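Oxidoreductase, short chain dehydrogenase/reductase family protein (Bifidobacterium adolescentis L2-32, PDB 6OW4) acts as an NADH-dependent 20beta-hydroxysteroid dehydrogenase of the short-chain dehydrogenase/reductase family, here with its nicotinamide cofactor bound. Local coordinates at residues G51-N56 with D263-T268; R161-I166 with G174-T179. All coordinates share one frame; numbering follows the deposited sequence.

Both contacts belong to one Rossmann-type unit, in which helices flank a parallel sheet and the dinucleotide lies across the ends of its strands. Contact 1 joins helix 52-63, at the cofactor phosphates, to helix 262-273, which packs against the late strands 223-230 and 284-287. Contact 2 sets helix 142-170 against strand 174-179, an inner strand between 124-127 and 223-230, and both of its segments fall in the sequence between the two halves of contact 1. Their centres lie 18 Å apart and their nearest atoms about 5 Å, without touching. Each reaches NAD, through Gly51 and Leu53 in one and Thr179 in the other, so that one cofactor links them.

Contact 1: residues G51-N56 with D263-T268; sequences GGLGRN and DEIAST. With NAD (nicotinamide-adenine-dinucleotide), chain N.
The first turn of helix 52-63 passes helix 262-273 with short-segment axes 8.6 Å apart and N-to-C directions 53° from each other, bringing the CA atoms of Asn56 and Ala266 to 5.8 Å. Leu53 reaches across to helix 262-273 with one methyl: CD2 meets CG1 of Ile265 at 3.6 Å and also touches its CB and CG2, the two side chains crossing at a slant. The first torsion of Leu53 sets CG beside the backbone N, and chi2 of -174° then turns CD2 to Ile265 and CD1 to the cofactor, where CD1 lies 3.4 Å from O4D of NAD. Cut back to an alanine, this position would lose both methyls, which would probably leave Ile265 without its apolar neighbour and open a gap beside the nicotinamide ribose.

Gly51 to Gly54 close the glycine-rich TGxxxGxG motif of the SDR Rossmann fold, Gly51 as N-cap and the rest in the first turn of a helix whose N-terminus faces the pyrophosphate. The lack of a side chain at Gly51 lets its CA come within 3.3 Å of NAD O2A. The N-H of Leu53 points rather straight at NAD O2N, 164° at N-H...O, though at 3.4 Å from N to O2N the bond is weak, and the helix N-terminus would be expected to favour the negative phosphates.

One turn on in helix 52-63, the backbone O of Asn56 lies 3.5 Å from CB of Ala266 on the other helix. The Asn56 amide turns ND2 back to O of Gly52 in a bent, weak bond, while its stronger partner is Asp24 of the second subunit. Ile265 also packs on Val287 and Val233, the latter a residue that itself binds NAD.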
ATOM      1  N   GLY F  51     -20.076   8.371 -21.731  1.00 35.32           N
ATOM      2  CA  GLY F  51     -19.509   7.013 -21.611  1.00 35.11           C
ATOM      3  C   GLY F  51     -20.320   6.130 -20.675  1.00 34.99           C
ATOM      4  O   GLY F  51     -21.187   6.667 -19.954  1.00 35.29           O
ATOM      5  N   GLY F  52     -20.037   4.823 -20.678  1.00 35.13           N
ATOM      6  CA  GLY F  52     -20.799   3.785 -19.955  1.00 34.98           C
ATOM      7  C   GLY F  52     -20.825   4.013 -18.452  1.00 33.41           C
ATOM      8  O   GLY F  52     -21.933   4.015 -17.879  1.00 32.14           O
ATOM      9  N   LEU F  53     -19.655   4.188 -17.831  1.00 32.65           N
ATOM     10  CA  LEU F  53     -19.507   4.374 -16.360  1.00 32.41           C
ATOM     11  C   LEU F  53     -20.198   5.672 -15.937  1.00 32.58           C
ATOM     12  O   LEU F  53     -20.877   5.661 -14.899  1.00 32.40           O
ATOM     13  CB  LEU F  53     -18.023   4.414 -15.985  1.00 33.46           C
ATOM     14  CG  LEU F  53     -17.233   3.132 -16.240  1.00 34.72           C
ATOM     15  CD1 LEU F  53     -15.818   3.256 -15.695  1.00 35.36           C
ATOM     16  CD2 LEU F  53     -17.927   1.930 -15.625  1.00 35.22           C
ATOM     17  N   GLY F  54     -20.019   6.741 -16.717  1.00 32.65           N
ATOM     18  CA  GLY F  54     -20.564   8.082 -16.431  1.00 33.17           C
ATOM     19  C   GLY F  54     -22.083   8.091 -16.406  1.00 33.22           C
ATOM     20  O   GLY F  54     -22.650   8.500 -15.373  1.00 33.36           O
ATOM     21  N   ARG F  55     -22.725   7.648 -17.492  1.00 34.21           N
ATOM     22  CA  ARG F  55     -24.203   7.717 -17.665  1.00 35.56           C
ATOM     23  C   ARG F  55     -24.886   6.751 -16.687  1.00 35.66           C
ATOM     24  O   ARG F  55     -25.930   7.136 -16.125  1.00 36.49           O
ATOM     25  CB  ARG F  55     -24.599   7.460 -19.124  1.00 36.68           C
ATOM     26  CG  ARG F  55     -24.411   6.031 -19.617  1.00 36.79           C
ATOM     27  CD  ARG F  55     -24.566   5.966 -21.126  1.00 36.90           C
ATOM     28  NE  ARG F  55     -24.475   4.609 -21.655  1.00 36.47           N
ATOM     29  CZ  ARG F  55     -23.488   4.130 -22.414  1.00 36.40           C
ATOM     30  NH1 ARG F  55     -22.462   4.889 -22.765  1.00 36.14           N
ATOM     31  NH2 ARG F  55     -23.536   2.874 -22.826  1.00 36.37           N
ATOM     32  N   ASN F  56     -24.317   5.560 -16.472  1.00 35.26           N
ATOM     33  CA  ASN F  56     -24.881   4.528 -15.557  1.00 35.55           C
ATOM     34  C   ASN F  56     -24.760   5.002 -14.102  1.00 34.53           C
ATOM     35  O   ASN F  56     -25.710   4.769 -13.330  1.00 34.23           O
ATOM     36  CB  ASN F  56     -24.227   3.156 -15.755  1.00 36.63           C
ATOM     37  CG  ASN F  56     -24.724   2.436 -16.992  1.00 36.81           C
ATOM     38  OD1 ASN F  56     -25.374   1.399 -16.890  1.00 38.54           O
ATOM     39  ND2 ASN F  56     -24.421   2.971 -18.163  1.00 38.61           N
ATOM     40  N   ASP F 263     -23.269  -1.001 -14.130  1.00 31.91           N
ATOM     41  CA  ASP F 263     -24.160  -1.026 -12.936  1.00 32.02           C
ATOM     42  C   ASP F 263     -23.352  -1.353 -11.671  1.00 30.30           C
ATOM     43  O   ASP F 263     -23.687  -0.802 -10.602  1.00 29.97           O
ATOM     44  CB  ASP F 263     -25.302  -2.027 -13.123  1.00 32.44           C
ATOM     45  CG  ASP F 263     -24.835  -3.447 -13.395  1.00 32.82           C
ATOM     46  OD1 ASP F 263     -24.460  -3.724 -14.547  1.00 33.36           O
ATOM     47  OD2 ASP F 263     -24.836  -4.257 -12.447  1.00 33.61           O
ATOM     48  N   GLU F 264     -22.336  -2.217 -11.781  1.00 29.52           N
ATOM     49  CA  GLU F 264     -21.510  -2.691 -10.635  1.00 29.35           C
ATOM     50  C   GLU F 264     -20.556  -1.580 -10.181  1.00 28.73           C
ATOM     51  O   GLU F 264     -20.044  -1.667  -9.048  1.00 28.51           O
ATOM     52  CB  GLU F 264     -20.740  -3.954 -11.021  1.00 29.71           C
ATOM     53  CG  GLU F 264     -21.646  -5.124 -11.347  1.00 29.99           C
ATOM     54  CD  GLU F 264     -20.914  -6.413 -11.664  1.00 29.70           C
ATOM     55  OE1 GLU F 264     -20.009  -6.381 -12.521  1.00 28.54           O
ATOM     56  OE2 GLU F 264     -21.239  -7.440 -11.043  1.00 29.89           O
ATOM     57  N   ILE F 265     -20.312  -0.589 -11.045  1.00 28.47           N
ATOM     58  CA  ILE F 265     -19.566   0.660 -10.713  1.00 27.73           C
ATOM     59  C   ILE F 265     -20.565   1.696 -10.185  1.00 26.99           C
ATOM     60  O   ILE F 265     -20.207   2.429  -9.245  1.00 26.10           O
ATOM     61  CB  ILE F 265     -18.783   1.172 -11.939  1.00 28.28           C
ATOM     62  CG1 ILE F 265     -17.789   0.127 -12.456  1.00 29.04           C
ATOM     63  CG2 ILE F 265     -18.100   2.498 -11.639  1.00 28.35           C
ATOM     64  CD1 ILE F 265     -16.671  -0.206 -11.491  1.00 29.11           C
ATOM     65  N   ALA F 266     -21.768   1.746 -10.769  1.00 27.20           N
ATOM     66  CA  ALA F 266     -22.852   2.693 -10.412  1.00 27.96           C
ATOM     67  C   ALA F 266     -23.207   2.552  -8.926  1.00 27.35           C
ATOM     68  O   ALA F 266     -23.353   3.589  -8.252  1.00 28.41           O
ATOM     69  CB  ALA F 266     -24.053   2.458 -11.296  1.00 28.07           C
ATOM     70  N   SER F 267     -23.331   1.315  -8.433  1.00 27.17           N
ATOM     71  CA  SER F 267     -23.669   0.997  -7.020  1.00 26.99           C
ATOM     72  C   SER F 267     -22.554   1.484  -6.081  1.00 26.01           C
ATOM     73  O   SER F 267     -22.882   1.957  -4.974  1.00 26.00           O
ATOM     74  CB  SER F 267     -23.953  -0.478  -6.848  1.00 27.23           C
ATOM     75  OG  SER F 267     -23.099  -1.262  -7.668  1.00 27.53           O
ATOM     76  N   THR F 268     -21.290   1.385  -6.507  1.00 24.95           N
ATOM     77  CA  THR F 268     -20.099   1.837  -5.735  1.00 24.29           C
ATOM     78  C   THR F 268     -20.108   3.367  -5.638  1.00 24.16           C
ATOM     79  O   THR F 268     -19.845   3.884  -4.537  1.00 23.99           O
ATOM     80  CB  THR F 268     -18.792   1.322  -6.352  1.00 23.96           C
ATOM     81  OG1 THR F 268     -18.863  -0.103  -6.427  1.00 24.44           O
ATOM     82  CG2 THR F 268     -17.566   1.720  -5.559  1.00 23.36           C
TER
HETATM   83  PA  NAD N 301     -15.303   6.250 -22.099  1.00 44.29           P
HETATM   84  O1A NAD N 301     -14.172   6.571 -23.021  1.00 43.93           O
HETATM   85  O2A NAD N 301     -16.618   6.189 -22.891  1.00 46.65           O
HETATM   86  O5B NAD N 301     -15.451   7.346 -20.956  1.00 42.99           O
HETATM   87  C5B NAD N 301     -14.593   8.487 -20.922  1.00 42.41           C
HETATM   88  C4B NAD N 301     -15.479   9.752 -21.104  1.00 42.48           C
HETATM   89  O4B NAD N 301     -14.610  10.988 -20.696  1.00 42.66           O
HETATM   90  C3B NAD N 301     -15.847   9.921 -22.305  1.00 42.54           C
HETATM   91  O3B NAD N 301     -17.303  10.121 -22.413  1.00 40.82           O
HETATM   92  C2B NAD N 301     -15.072  11.285 -22.856  1.00 42.83           C
HETATM   93  O2B NAD N 301     -15.920  11.995 -23.806  1.00 43.49           O
HETATM   94  C1B NAD N 301     -14.841  11.997 -21.827  1.00 42.85           C
HETATM   95  N9A NAD N 301     -13.603  12.811 -22.051  1.00 43.65           N
HETATM   96  C8A NAD N 301     -12.316  12.594 -22.407  1.00 44.27           C
HETATM   97  N7A NAD N 301     -11.681  13.793 -22.449  1.00 43.01           N
HETATM   98  C5A NAD N 301     -12.577  14.746 -22.122  1.00 43.20           C
HETATM   99  C6A NAD N 301     -12.447  16.138 -22.015  1.00 42.61           C
HETATM  100  N6A NAD N 301     -11.393  17.083 -22.193  1.00 41.85           N
HETATM  101  N1A NAD N 301     -13.515  16.890 -21.661  1.00 42.82           N
HETATM  102  C2A NAD N 301     -14.728  16.296 -21.408  1.00 43.62           C
HETATM  103  N3A NAD N 301     -14.860  14.916 -21.513  1.00 44.28           N
HETATM  104  C4A NAD N 301     -13.776  14.151 -21.872  1.00 43.86           C
HETATM  105  O3  NAD N 301     -15.014   4.789 -21.398  1.00 45.29           O
HETATM  106  PN  NAD N 301     -15.246   4.486 -19.832  1.00 44.20           P
HETATM  107  O1N NAD N 301     -14.971   3.030 -19.587  1.00 45.34           O
HETATM  108  O2N NAD N 301     -16.694   4.813 -19.463  1.00 42.06           O
HETATM  109  O5D NAD N 301     -14.215   5.352 -18.975  1.00 41.23           O
HETATM  110  C5D NAD N 301     -14.667   6.256 -17.977  1.00 39.18           C
HETATM  111  C4D NAD N 301     -13.534   6.486 -16.943  1.00 37.08           C
HETATM  112  O4D NAD N 301     -13.256   5.364 -16.339  1.00 36.84           O
HETATM  113  C3D NAD N 301     -12.257   6.937 -17.627  1.00 36.44           C
HETATM  114  O3D NAD N 301     -11.687   7.962 -16.918  1.00 35.67           O
HETATM  115  C2D NAD N 301     -11.342   5.676 -17.605  1.00 37.18           C
HETATM  116  O2D NAD N 301      -9.925   6.132 -17.631  1.00 34.73           O
HETATM  117  C1D NAD N 301     -11.669   5.082 -16.509  1.00 37.35           C
HETATM  118  N1N NAD N 301     -11.448   3.632 -16.503  1.00 39.10           N
HETATM  119  C2N NAD N 301     -12.218   2.792 -17.298  1.00 39.99           C
HETATM  120  C3N NAD N 301     -12.000   1.405 -17.282  1.00 40.79           C
HETATM  121  C7N NAD N 301     -12.842   0.456 -18.169  1.00 41.22           C
HETATM  122  O7N NAD N 301     -12.357  -0.587 -18.565  1.00 43.05           O
HETATM  123  N7N NAD N 301     -14.179   0.780 -18.528  1.00 42.31           N
HETATM  124  C4N NAD N 301     -11.019   0.874 -16.467  1.00 39.95           C
HETATM  125  C5N NAD N 301     -10.252   1.707 -15.668  1.00 38.39           C
HETATM  126  C6N NAD N 301     -10.479   3.089 -15.686  1.00 37.91           C

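Contact 2: residues R161-I166 with G174-T179; sequences RIAHEI and GSLIFT. With NAD (nicotinamide-adenine-dinucleotide), chain N.
Helix 142-170 runs over strand 174-179 with the backbones well apart, the nearest CA pairs being Ala163 with Leu176 at 7.8 Å and His164 with Gly174 at 7.7 Å. Leu176 bridges the gap to Ala163 and His164. Its CB points toward the helix, and with CG anti to the carbonyl carbon (chi1 -52°) the branched end spreads beneath two consecutive helical residues. CD2 meets the CB of Ala163 at 3.8 Å, whereas CD1 comes to 4.2 Å from CB of His164 and approaches the imidazole obliquely. The backbone O of Arg161 sits 3.5 Å above one face of that ring, over its centre. The small methyl of Ala163 also touches Ala125 on the adjacent strand 124-127.

This is the helix-on-sheet packing of a Rossmann fold, helix 142-170 leading through a short turn into the next parallel strand. At its far end Thr179 carries its CG2 to 3.3 Å from O4D of NAD, and its OG1 is hydrogen-bonded to Asn128.

Within the helix, NE of Arg161 makes a bent, weak salt-bridging bond to OE2 of Glu165 at 3.1 Å, and its NH1 also salt-bridges Glu142 of the third subunit. No hydrogen bond or salt bridge joins helix to strand: the contact is modest and apolar, two methyls of Leu176 against Ala163 and His164, so it rests on shape and the exclusion of water, not on directional bonds.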
ATOM      1  N   ARG F 161     -11.834  20.879  -8.494  1.00 30.06           N
ATOM      2  CA  ARG F 161     -11.625  22.165  -7.772  1.00 31.38           C
ATOM      3  C   ARG F 161     -12.942  22.950  -7.715  1.00 32.37           C
ATOM      4  O   ARG F 161     -13.312  23.394  -6.609  1.00 32.91           O
ATOM      5  CB  ARG F 161     -10.520  22.996  -8.432  1.00 31.80           C
ATOM      6  CG  ARG F 161      -9.998  24.130  -7.559  1.00 32.00           C
ATOM      7  CD  ARG F 161      -9.153  25.134  -8.322  1.00 31.98           C
ATOM      8  NE  ARG F 161      -9.876  25.685  -9.462  1.00 32.10           N
ATOM      9  CZ  ARG F 161      -9.454  25.687 -10.728  1.00 32.35           C
ATOM     10  NH1 ARG F 161      -8.274  25.185 -11.055  1.00 32.25           N
ATOM     11  NH2 ARG F 161     -10.218  26.212 -11.669  1.00 32.41           N
ATOM     12  N   ILE F 162     -13.625  23.107  -8.854  1.00 32.10           N
ATOM     13  CA  ILE F 162     -14.890  23.897  -8.955  1.00 33.20           C
ATOM     14  C   ILE F 162     -15.970  23.234  -8.089  1.00 32.90           C
ATOM     15  O   ILE F 162     -16.824  23.967  -7.560  1.00 32.39           O
ATOM     16  CB  ILE F 162     -15.346  24.091 -10.419  1.00 34.25           C
ATOM     17  CG1 ILE F 162     -15.693  22.773 -11.118  1.00 34.18           C
ATOM     18  CG2 ILE F 162     -14.309  24.885 -11.199  1.00 34.63           C
ATOM     19  CD1 ILE F 162     -16.560  22.946 -12.345  1.00 34.28           C
ATOM     20  N   ALA F 163     -15.921  21.908  -7.936  1.00 32.81           N
ATOM     21  CA  ALA F 163     -16.878  21.113  -7.131  1.00 32.75           C
ATOM     22  C   ALA F 163     -16.792  21.529  -5.657  1.00 32.74           C
ATOM     23  O   ALA F 163     -17.834  21.930  -5.097  1.00 33.29           O
ATOM     24  CB  ALA F 163     -16.612  19.638  -7.308  1.00 32.95           C
ATOM     25  N   HIS F 164     -15.600  21.453  -5.057  1.00 31.84           N
ATOM     26  CA  HIS F 164     -15.374  21.770  -3.618  1.00 32.08           C
ATOM     27  C   HIS F 164     -15.319  23.289  -3.412  1.00 33.01           C
ATOM     28  O   HIS F 164     -15.506  23.726  -2.260  1.00 34.36           O
ATOM     29  CB  HIS F 164     -14.153  21.015  -3.063  1.00 30.61           C
ATOM     30  CG  HIS F 164     -12.826  21.473  -3.565  1.00 30.03           C
ATOM     31  ND1 HIS F 164     -12.295  22.705  -3.238  1.00 30.26           N
ATOM     32  CD2 HIS F 164     -11.896  20.850  -4.321  1.00 29.31           C
ATOM     33  CE1 HIS F 164     -11.108  22.832  -3.794  1.00 29.23           C
ATOM     34  NE2 HIS F 164     -10.839  21.707  -4.464  1.00 29.19           N
ATOM     35  N   GLU F 165     -15.089  24.062  -4.480  1.00 33.45           N
ATOM     36  CA  GLU F 165     -15.202  25.548  -4.471  1.00 34.01           C
ATOM     37  C   GLU F 165     -16.661  25.938  -4.203  1.00 34.48           C
ATOM     38  O   GLU F 165     -16.894  26.745  -3.282  1.00 35.93           O
ATOM     39  CB  GLU F 165     -14.706  26.150  -5.789  1.00 35.10           C
ATOM     40  CG  GLU F 165     -13.214  26.443  -5.800  1.00 35.11           C
ATOM     41  CD  GLU F 165     -12.654  26.911  -7.134  1.00 34.66           C
ATOM     42  OE1 GLU F 165     -13.430  27.010  -8.104  1.00 34.21           O
ATOM     43  OE2 GLU F 165     -11.437  27.178  -7.199  1.00 34.25           O
ATOM     44  N   ILE F 166     -17.597  25.380  -4.979  1.00 33.78           N
ATOM     45  CA  ILE F 166     -19.066  25.631  -4.865  1.00 34.86           C
ATOM     46  C   ILE F 166     -19.523  25.281  -3.443  1.00 35.33           C
ATOM     47  O   ILE F 166     -20.254  26.093  -2.843  1.00 36.64           O
ATOM     48  CB  ILE F 166     -19.850  24.835  -5.931  1.00 35.60           C
ATOM     49  CG1 ILE F 166     -19.623  25.399  -7.336  1.00 35.92           C
ATOM     50  CG2 ILE F 166     -21.333  24.776  -5.590  1.00 36.07           C
ATOM     51  CD1 ILE F 166     -19.916  24.420  -8.454  1.00 35.68           C
ATOM     52  N   GLY F 174     -20.089  17.769   1.277  1.00 27.57           N
ATOM     53  CA  GLY F 174     -20.309  17.038   0.015  1.00 26.00           C
ATOM     54  C   GLY F 174     -19.396  15.836  -0.132  1.00 24.65           C
ATOM     55  O   GLY F 174     -18.606  15.575   0.792  1.00 23.99           O
ATOM     56  N   SER F 175     -19.500  15.132  -1.264  1.00 24.83           N
ATOM     57  CA  SER F 175     -18.771  13.870  -1.563  1.00 25.19           C
ATOM     58  C   SER F 175     -18.144  13.940  -2.961  1.00 24.78           C
ATOM     59  O   SER F 175     -18.904  13.978  -3.950  1.00 24.81           O
ATOM     60  CB  SER F 175     -19.688  12.682  -1.440  1.00 25.44           C
ATOM     61  OG  SER F 175     -18.999  11.476  -1.736  1.00 25.81           O
ATOM     62  N   LEU F 176     -16.809  13.949  -3.029  1.00 24.62           N
ATOM     63  CA  LEU F 176     -16.031  13.893  -4.294  1.00 24.43           C
ATOM     64  C   LEU F 176     -15.674  12.433  -4.583  1.00 23.90           C
ATOM     65  O   LEU F 176     -15.082  11.792  -3.696  1.00 23.23           O
ATOM     66  CB  LEU F 176     -14.765  14.742  -4.158  1.00 24.45           C
ATOM     67  CG  LEU F 176     -14.972  16.180  -3.688  1.00 24.89           C
ATOM     68  CD1 LEU F 176     -13.635  16.846  -3.408  1.00 25.18           C
ATOM     69  CD2 LEU F 176     -15.768  16.980  -4.711  1.00 25.10           C
ATOM     70  N   ILE F 177     -16.035  11.937  -5.770  1.00 24.50           N
ATOM     71  CA  ILE F 177     -15.646  10.583  -6.268  1.00 24.34           C
ATOM     72  C   ILE F 177     -14.826  10.766  -7.550  1.00 24.31           C
ATOM     73  O   ILE F 177     -15.396  11.205  -8.564  1.00 24.52           O
ATOM     74  CB  ILE F 177     -16.874   9.675  -6.491  1.00 24.38           C
ATOM     75  CG1 ILE F 177     -17.789   9.629  -5.262  1.00 24.95           C
ATOM     76  CG2 ILE F 177     -16.433   8.281  -6.910  1.00 24.16           C
ATOM     77  CD1 ILE F 177     -18.955  10.591  -5.316  1.00 25.40           C
ATOM     78  N   PHE F 178     -13.534  10.447  -7.488  1.00 24.13           N
ATOM     79  CA  PHE F 178     -12.591  10.485  -8.633  1.00 24.25           C
ATOM     80  C   PHE F 178     -12.438   9.065  -9.183  1.00 24.38           C
ATOM     81  O   PHE F 178     -12.148   8.156  -8.390  1.00 24.30           O
ATOM     82  CB  PHE F 178     -11.234  11.039  -8.193  1.00 23.97           C
ATOM     83  CG  PHE F 178     -11.236  12.465  -7.698  1.00 23.80           C
ATOM     84  CD1 PHE F 178     -11.727  12.786  -6.442  1.00 23.75           C
ATOM     85  CD2 PHE F 178     -10.707  13.482  -8.476  1.00 23.60           C
ATOM     86  CE1 PHE F 178     -11.710  14.096  -5.986  1.00 23.54           C
ATOM     87  CE2 PHE F 178     -10.685  14.791  -8.018  1.00 23.80           C
ATOM     88  CZ  PHE F 178     -11.190  15.096  -6.775  1.00 23.54           C
ATOM     89  N   THR F 179     -12.629   8.878 -10.490  1.00 25.25           N
ATOM     90  CA  THR F 179     -12.363   7.591 -11.184  1.00 25.55           C
ATOM     91  C   THR F 179     -10.850   7.457 -11.394  1.00 26.65           C
ATOM     92  O   THR F 179     -10.293   8.231 -12.195  1.00 25.87           O
ATOM     93  CB  THR F 179     -13.136   7.479 -12.504  1.00 25.71           C
ATOM     94  OG1 THR F 179     -14.510   7.767 -12.248  1.00 26.04           O
ATOM     95  CG2 THR F 179     -13.024   6.107 -13.130  1.00 25.88           C
TER
HETATM   96  PA  NAD N 301     -15.303   6.250 -22.099  1.00 44.29           P
HETATM   97  O1A NAD N 301     -14.172   6.571 -23.021  1.00 43.93           O
HETATM   98  O2A NAD N 301     -16.618   6.189 -22.891  1.00 46.65           O
HETATM   99  O5B NAD N 301     -15.451   7.346 -20.956  1.00 42.99           O
HETATM  100  C5B NAD N 301     -14.593   8.487 -20.922  1.00 42.41           C
HETATM  101  C4B NAD N 301     -15.479   9.752 -21.104  1.00 42.48           C
HETATM  102  O4B NAD N 301     -14.610  10.988 -20.696  1.00 42.66           O
HETATM  103  C3B NAD N 301     -15.847   9.921 -22.305  1.00 42.54           C
HETATM  104  O3B NAD N 301     -17.303  10.121 -22.413  1.00 40.82           O
HETATM  105  C2B NAD N 301     -15.072  11.285 -22.856  1.00 42.83           C
HETATM  106  O2B NAD N 301     -15.920  11.995 -23.806  1.00 43.49           O
HETATM  107  C1B NAD N 301     -14.841  11.997 -21.827  1.00 42.85           C
HETATM  108  N9A NAD N 301     -13.603  12.811 -22.051  1.00 43.65           N
HETATM  109  C8A NAD N 301     -12.316  12.594 -22.407  1.00 44.27           C
HETATM  110  N7A NAD N 301     -11.681  13.793 -22.449  1.00 43.01           N
HETATM  111  C5A NAD N 301     -12.577  14.746 -22.122  1.00 43.20           C
HETATM  112  C6A NAD N 301     -12.447  16.138 -22.015  1.00 42.61           C
HETATM  113  N6A NAD N 301     -11.393  17.083 -22.193  1.00 41.85           N
HETATM  114  N1A NAD N 301     -13.515  16.890 -21.661  1.00 42.82           N
HETATM  115  C2A NAD N 301     -14.728  16.296 -21.408  1.00 43.62           C
HETATM  116  N3A NAD N 301     -14.860  14.916 -21.513  1.00 44.28           N
HETATM  117  C4A NAD N 301     -13.776  14.151 -21.872  1.00 43.86           C
HETATM  118  O3  NAD N 301     -15.014   4.789 -21.398  1.00 45.29           O
HETATM  119  PN  NAD N 301     -15.246   4.486 -19.832  1.00 44.20           P
HETATM  120  O1N NAD N 301     -14.971   3.030 -19.587  1.00 45.34           O
HETATM  121  O2N NAD N 301     -16.694   4.813 -19.463  1.00 42.06           O
HETATM  122  O5D NAD N 301     -14.215   5.352 -18.975  1.00 41.23           O
HETATM  123  C5D NAD N 301     -14.667   6.256 -17.977  1.00 39.18           C
HETATM  124  C4D NAD N 301     -13.534   6.486 -16.943  1.00 37.08           C
HETATM  125  O4D NAD N 301     -13.256   5.364 -16.339  1.00 36.84           O
HETATM  126  C3D NAD N 301     -12.257   6.937 -17.627  1.00 36.44           C
HETATM  127  O3D NAD N 301     -11.687   7.962 -16.918  1.00 35.67           O
HETATM  128  C2D NAD N 301     -11.342   5.676 -17.605  1.00 37.18           C
HETATM  129  O2D NAD N 301      -9.925   6.132 -17.631  1.00 34.73           O
HETATM  130  C1D NAD N 301     -11.669   5.082 -16.509  1.00 37.35           C
HETATM  131  N1N NAD N 301     -11.448   3.632 -16.503  1.00 39.10           N
HETATM  132  C2N NAD N 301     -12.218   2.792 -17.298  1.00 39.99           C
HETATM  133  C3N NAD N 301     -12.000   1.405 -17.282  1.00 40.79           C
HETATM  134  C7N NAD N 301     -12.842   0.456 -18.169  1.00 41.22           C
HETATM  135  O7N NAD N 301     -12.357  -0.587 -18.565  1.00 43.05           O
HETATM  136  N7N NAD N 301     -14.179   0.780 -18.528  1.00 42.31           N
HETATM  137  C4N NAD N 301     -11.019   0.874 -16.467  1.00 39.95           C
HETATM  138  C5N NAD N 301     -10.252   1.707 -15.668  1.00 38.39           C
HETATM  139  C6N NAD N 301     -10.479   3.089 -15.686  1.00 37.91           C